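Local coordinates for attachment protein G3P (Enterobacteria phage Ike, PDB 4EO0) that probably binds the N-pilus of the bacterial host through its pilus binding domain at the tip of the filamentous phage, as part of infection, at residues V35-Q38 with A39-T42; V55-Q58 with I59-T62. All blocks are in the same frame, centred on the assembly; numbering follows the deposited sequence.

Contact 1. Residues V35-Q38 with A39-T42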
ATOM      1  N   VAL A  35       1.203  18.419   5.405  1.00 31.64           N
ATOM      2  CA  VAL A  35       0.335  18.063   4.276  0.50 29.62           C
ATOM      3  C   VAL A  35       0.554  16.669   3.647  1.00 31.13           C
ATOM      4  O   VAL A  35       1.685  16.273   3.369  1.00 31.99           O
ATOM      5  CB  VAL A  35       0.401  19.183   3.191  0.50 34.03           C
ATOM      6  CG1 VAL A  35      -0.699  19.030   2.139  0.50 32.54           C
ATOM      7  CG2 VAL A  35       0.340  20.576   3.815  0.50 35.42           C
ATOM      8  N   ILE A  36      -0.565  15.973   3.357  1.00 26.13           N
ATOM      9  CA  ILE A  36      -0.617  14.712   2.640  1.00 22.53           C
ATOM     10  C   ILE A  36      -1.606  14.990   1.484  1.00 26.12           C
ATOM     11  O   ILE A  36      -2.715  15.472   1.726  1.00 26.98           O
ATOM     12  CB  ILE A  36      -1.009  13.472   3.464  1.00 22.76           C
ATOM     13  CG1 ILE A  36      -0.021  13.260   4.623  1.00 21.58           C
ATOM     14  CG2 ILE A  36      -1.018  12.239   2.537  1.00 21.71           C
ATOM     15  CD1 ILE A  36      -0.268  12.036   5.519  1.00 23.67           C
ATOM     16  N   THR A  37      -1.189  14.714   0.243  1.00 22.90           N
ATOM     17  CA  THR A  37      -2.054  14.953  -0.916  1.00 22.70           C
ATOM     18  C   THR A  37      -2.674  13.637  -1.388  1.00 24.08           C
ATOM     19  O   THR A  37      -2.220  12.556  -0.994  1.00 22.74           O
ATOM     20  CB  THR A  37      -1.244  15.551  -2.086  1.00 31.08           C
ATOM     21  OG1 THR A  37      -0.414  14.509  -2.615  1.00 31.22           O
ATOM     22  CG2 THR A  37      -0.429  16.789  -1.699  1.00 30.41           C
ATOM     23  N   GLN A  38      -3.667  13.727  -2.297  1.00 21.41           N
ATOM     24  CA  GLN A  38      -4.287  12.557  -2.899  1.00 18.52           C
ATOM     25  C   GLN A  38      -3.263  11.773  -3.727  1.00 23.92           C
ATOM     26  O   GLN A  38      -3.272  10.553  -3.677  1.00 20.99           O
ATOM     27  CB  GLN A  38      -5.505  12.936  -3.744  1.00 18.70           C
ATOM     28  CG  GLN A  38      -6.262  11.745  -4.325  1.00 27.07           C
ATOM     29  CD  GLN A  38      -6.730  10.747  -3.279  1.00 36.58           C
ATOM     30  OE1 GLN A  38      -7.227  11.102  -2.206  1.00 24.19           O
ATOM     31  NE2 GLN A  38      -6.555   9.467  -3.562  1.00 27.53           N
ATOM     32  N   ALA A  39      -2.369  12.462  -4.450  1.00 23.53           N
ATOM     33  CA  ALA A  39      -1.299  11.835  -5.238  1.00 24.50           C
ATOM     34  C   ALA A  39      -0.376  11.031  -4.335  1.00 27.83           C
ATOM     35  O   ALA A  39       0.066   9.951  -4.726  1.00 27.22           O
ATOM     36  CB  ALA A  39      -0.511  12.880  -5.999  1.00 27.60           C
ATOM     37  N   ASP A  40      -0.134  11.526  -3.100  1.00 23.39           N
ATOM     38  CA  ASP A  40       0.633  10.767  -2.111  1.00 21.82           C
ATOM     39  C   ASP A  40      -0.046   9.448  -1.750  1.00 23.65           C
ATOM     40  O   ASP A  40       0.667   8.473  -1.517  1.00 23.88           O
ATOM     41  CB  ASP A  40       0.832  11.560  -0.809  1.00 23.91           C
ATOM     42  CG  ASP A  40       1.694  12.790  -0.924  1.00 27.14           C
ATOM     43  OD1 ASP A  40       2.540  12.836  -1.842  1.00 28.59           O
ATOM     44  OD2 ASP A  40       1.599  13.653  -0.036  1.00 27.50           O
ATOM     45  N   LEU A  41      -1.396   9.408  -1.701  1.00 20.49           N
ATOM     46  CA  LEU A  41      -2.142   8.184  -1.342  1.00 18.17           C
ATOM     47  C   LEU A  41      -1.999   7.138  -2.447  1.00 19.94           C
ATOM     48  O   LEU A  41      -1.785   5.951  -2.158  1.00 16.63           O
ATOM     49  CB  LEU A  41      -3.639   8.464  -1.052  1.00 17.14           C
ATOM     50  CG  LEU A  41      -4.038   8.819   0.397  1.00 21.78           C
ATOM     51  CD1 LEU A  41      -3.607  10.202   0.775  1.00 24.61           C
ATOM     52  CD2 LEU A  41      -5.550   8.790   0.581  1.00 21.76           C
ATOM     53  N   THR A  42      -2.087   7.594  -3.716  1.00 19.56           N
ATOM     54  CA  THR A  42      -1.951   6.747  -4.891  1.00 18.81           C
ATOM     55  C   THR A  42      -0.567   6.120  -4.897  1.00 20.75           C
ATOM     56  O   THR A  42      -0.465   4.930  -5.130  1.00 18.76           O
ATOM     57  CB  THR A  42      -2.307   7.524  -6.174  1.00 24.96           C
ATOM     58  OG1 THR A  42      -3.708   7.743  -6.178  1.00 26.81           O
ATOM     59  CG2 THR A  42      -1.915   6.772  -7.455  1.00 26.53           C
TER
HETATM   60  O   HOH W   1       2.459  16.100   0.817  1.00 28.68           O

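Contact 2. Residues V55-Q58 with I59-T62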
ATOM      1  N   VAL A  55       6.989  -9.805  -1.915  1.00 15.37           N
ATOM      2  CA  VAL A  55       6.773 -10.931  -1.003  1.00 12.57           C
ATOM      3  C   VAL A  55       6.467 -12.173  -1.833  1.00 17.99           C
ATOM      4  O   VAL A  55       7.078 -13.213  -1.586  1.00 14.13           O
ATOM      5  CB  VAL A  55       5.706 -10.649   0.079  1.00 15.37           C
ATOM      6  CG1 VAL A  55       5.307 -11.933   0.826  1.00 15.39           C
ATOM      7  CG2 VAL A  55       6.229  -9.617   1.057  1.00 14.22           C
ATOM      8  N   PHE A  56       5.567 -12.064  -2.817  1.00 13.92           N
ATOM      9  CA  PHE A  56       5.182 -13.183  -3.686  1.00 13.09           C
ATOM     10  C   PHE A  56       6.410 -13.786  -4.379  1.00 18.54           C
ATOM     11  O   PHE A  56       6.538 -15.005  -4.446  1.00 19.16           O
ATOM     12  CB  PHE A  56       4.091 -12.750  -4.715  1.00 14.12           C
ATOM     13  CG  PHE A  56       3.778 -13.839  -5.720  1.00 17.02           C
ATOM     14  CD1 PHE A  56       3.115 -15.002  -5.329  1.00 19.67           C
ATOM     15  CD2 PHE A  56       4.245 -13.754  -7.032  1.00 20.12           C
ATOM     16  CE1 PHE A  56       2.873 -16.030  -6.246  1.00 21.26           C
ATOM     17  CE2 PHE A  56       3.973 -14.769  -7.951  1.00 23.02           C
ATOM     18  CZ  PHE A  56       3.292 -15.900  -7.548  1.00 21.53           C
ATOM     19  N   ASN A  57       7.310 -12.930  -4.874  1.00 16.25           N
ATOM     20  CA  ASN A  57       8.544 -13.319  -5.551  1.00 15.52           C
ATOM     21  C   ASN A  57       9.430 -14.201  -4.687  1.00 17.92           C
ATOM     22  O   ASN A  57      10.105 -15.097  -5.204  1.00 19.80           O
ATOM     23  CB  ASN A  57       9.274 -12.064  -6.046  1.00 13.22           C
ATOM     24  CG  ASN A  57       8.646 -11.486  -7.274  1.00 28.83           C
ATOM     25  OD1 ASN A  57       7.790 -12.101  -7.905  1.00 20.20           O
ATOM     26  ND2 ASN A  57       9.081 -10.303  -7.653  1.00 28.23           N
ATOM     27  N   GLN A  58       9.414 -13.975  -3.365  1.00 12.35           N
ATOM     28  CA  GLN A  58      10.193 -14.801  -2.436  1.00 10.89           C
ATOM     29  C   GLN A  58       9.449 -16.061  -2.070  1.00 17.03           C
ATOM     30  O   GLN A  58      10.062 -17.126  -2.045  1.00 16.64           O
ATOM     31  CB  GLN A  58      10.533 -14.006  -1.171  1.00 11.02           C
ATOM     32  CG  GLN A  58      11.460 -12.813  -1.380  1.00 17.27           C
ATOM     33  CD  GLN A  58      12.748 -13.213  -2.055  1.00 24.72           C
ATOM     34  OE1 GLN A  58      13.387 -14.191  -1.683  1.00 25.21           O
ATOM     35  NE2 GLN A  58      13.118 -12.500  -3.117  1.00 24.90           N
ATOM     36  N   ILE A  59       8.135 -15.947  -1.767  1.00 16.17           N
ATOM     37  CA  ILE A  59       7.289 -17.077  -1.388  1.00 13.52           C
ATOM     38  C   ILE A  59       7.195 -18.080  -2.519  1.00 16.81           C
ATOM     39  O   ILE A  59       7.244 -19.283  -2.255  1.00 16.38           O
ATOM     40  CB  ILE A  59       5.887 -16.608  -0.871  1.00 16.77           C
ATOM     41  CG1 ILE A  59       6.030 -15.672   0.372  1.00 16.52           C
ATOM     42  CG2 ILE A  59       4.957 -17.799  -0.570  1.00 17.74           C
ATOM     43  CD1 ILE A  59       6.719 -16.205   1.596  1.00 23.87           C
ATOM     44  N   LYS A  60       7.106 -17.608  -3.766  1.00 13.89           N
ATOM     45  CA  LYS A  60       7.010 -18.531  -4.920  1.00 13.83           C
ATOM     46  C   LYS A  60       8.189 -19.483  -5.066  1.00 17.10           C
ATOM     47  O   LYS A  60       8.018 -20.567  -5.613  1.00 17.48           O
ATOM     48  CB  LYS A  60       6.677 -17.783  -6.220  1.00 16.77           C
ATOM     49  CG  LYS A  60       7.871 -17.120  -6.899  1.00 24.13           C
ATOM     50  CD  LYS A  60       7.385 -16.213  -8.013  1.00 23.82           C
ATOM     51  CE  LYS A  60       8.482 -15.711  -8.927  1.00 32.14           C
ATOM     52  NZ  LYS A  60       7.959 -14.650  -9.838  1.00 39.54           N
ATOM     53  N   LEU A  61       9.379 -19.097  -4.545  1.00 13.39           N
ATOM     54  CA  LEU A  61      10.579 -19.947  -4.535  1.00 13.26           C
ATOM     55  C   LEU A  61      10.297 -21.224  -3.726  1.00 17.19           C
ATOM     56  O   LEU A  61      10.744 -22.296  -4.122  1.00 16.31           O
ATOM     57  CB  LEU A  61      11.807 -19.221  -3.954  1.00 13.75           C
ATOM     58  CG  LEU A  61      12.203 -17.867  -4.573  1.00 19.02           C
ATOM     59  CD1 LEU A  61      13.436 -17.291  -3.854  1.00 18.89           C
ATOM     60  CD2 LEU A  61      12.497 -17.991  -6.070  1.00 24.04           C
ATOM     61  N   THR A  62       9.525 -21.118  -2.610  1.00 12.99           N
ATOM     62  CA  THR A  62       9.145 -22.285  -1.810  1.00 11.22           C
ATOM     63  C   THR A  62       7.956 -23.010  -2.430  1.00 15.82           C
ATOM     64  O   THR A  62       7.931 -24.223  -2.423  1.00 15.57           O
ATOM     65  CB  THR A  62       8.819 -21.871  -0.348  1.00 14.84           C
ATOM     66  OG1 THR A  62       9.984 -21.319   0.245  1.00 11.11           O
ATOM     67  CG2 THR A  62       8.347 -23.035   0.513  1.00 18.00           C
TER

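Contact 1. Residues V35-Q38 with A39-T42
The methyl CG2 of I36 meets L41 CD1 at 3.7 Å, the two side chains crossing at about a right angle. This is the close-packed, buried part of the contact. I36 also rests on W93, and both side chains touch I95 of strand 94-106. CD1 of L41 lies 3.3 Å from the carbonyl oxygen O of T37. Between this apolar side and the surface, strand 30-36 turns into helix 38-66, and T37 and D40 form a capping box. T37 is the N-cap. Its OG1 stands between its own backbone N and carbonyl carbon (chi1 72°), where it accepts from D40 N at 3.0 Å. In return T37 N donates to D40 OD2 at 3.0 Å, almost straight at 175°, though it comes from above the carboxylate plane. A water donates to the same OD2 and to V35 O, linking V35, near the end of strand 30-36, to the cap. The solvent side is looser. Q38 is exposed, with its chain bent at chi2 (56°), and its OE1 and NE2 are each 4.0 Å from L41, at CD2 and CB. Q38 O accepts from T42 N at 3.2 Å, an early i to i+4 bond of the helix.

Contact 2. Residues V55-Q58 with I59-T62
I59 sets its CG1 against CG1 of V55 at 3.8 Å, one helical turn back. The two side chains lie side by side and point the same way. I59 N donates to V55 O at 2.9 Å. K60 comes next and meets both F56 and N57. Its N donates to F56 O at 2.7 Å. Its CG stands between the backbone N and carbonyl carbon (chi1 81°), which turns the chain back toward the preceding turn, and beyond CG it runs extended. CB sits over one face of the F56 ring, offset toward the rim, as a CH-pi contact 4.3 Å from the centroid. CD follows at 3.7 Å from F56 CE2. The chain ends alongside N57, where NZ donates to OD1 at 3.2 Å from above the carbonyl plane. That oxygen also accepts from NE2 of Q53. L61 lies alongside Q58, with CD1 3.8 Å from Q58 OE1. L61 N donates to Q58 O at 3.3 Å, an i to i+3 bond late in helix 38-66. On the inner side, F56 packs on F72 and L74 of strand 72-76. The aliphatic part of K60 thus extends this apolar packing toward the helix surface. N57 OD1, already bonded to Q53 NE2, gives the ammonium group a less well-aligned bond, which probably steadies it only modestly.

Contacts 1 and 2 both belong to helix 38-66, in series along the chain. Contact 1 starts the helix and contact 2 lies in its later part. Their centres are about 30 Å apart, on opposite sides of the chain's centre, and their nearest atoms are about 17 Å apart, so they do not touch. Side chains of both touch the antiparallel sheet, at different strands. In contact 1, I36 reaches strands 12-24 and 94-106, D40 the former and L41 the latter, whereas 55-62 reach strand 72-76 through F56. Contact 1 is in part hidden within the fold, while contact 2 lies largely at the surface. Both lie in the pilus binding domain.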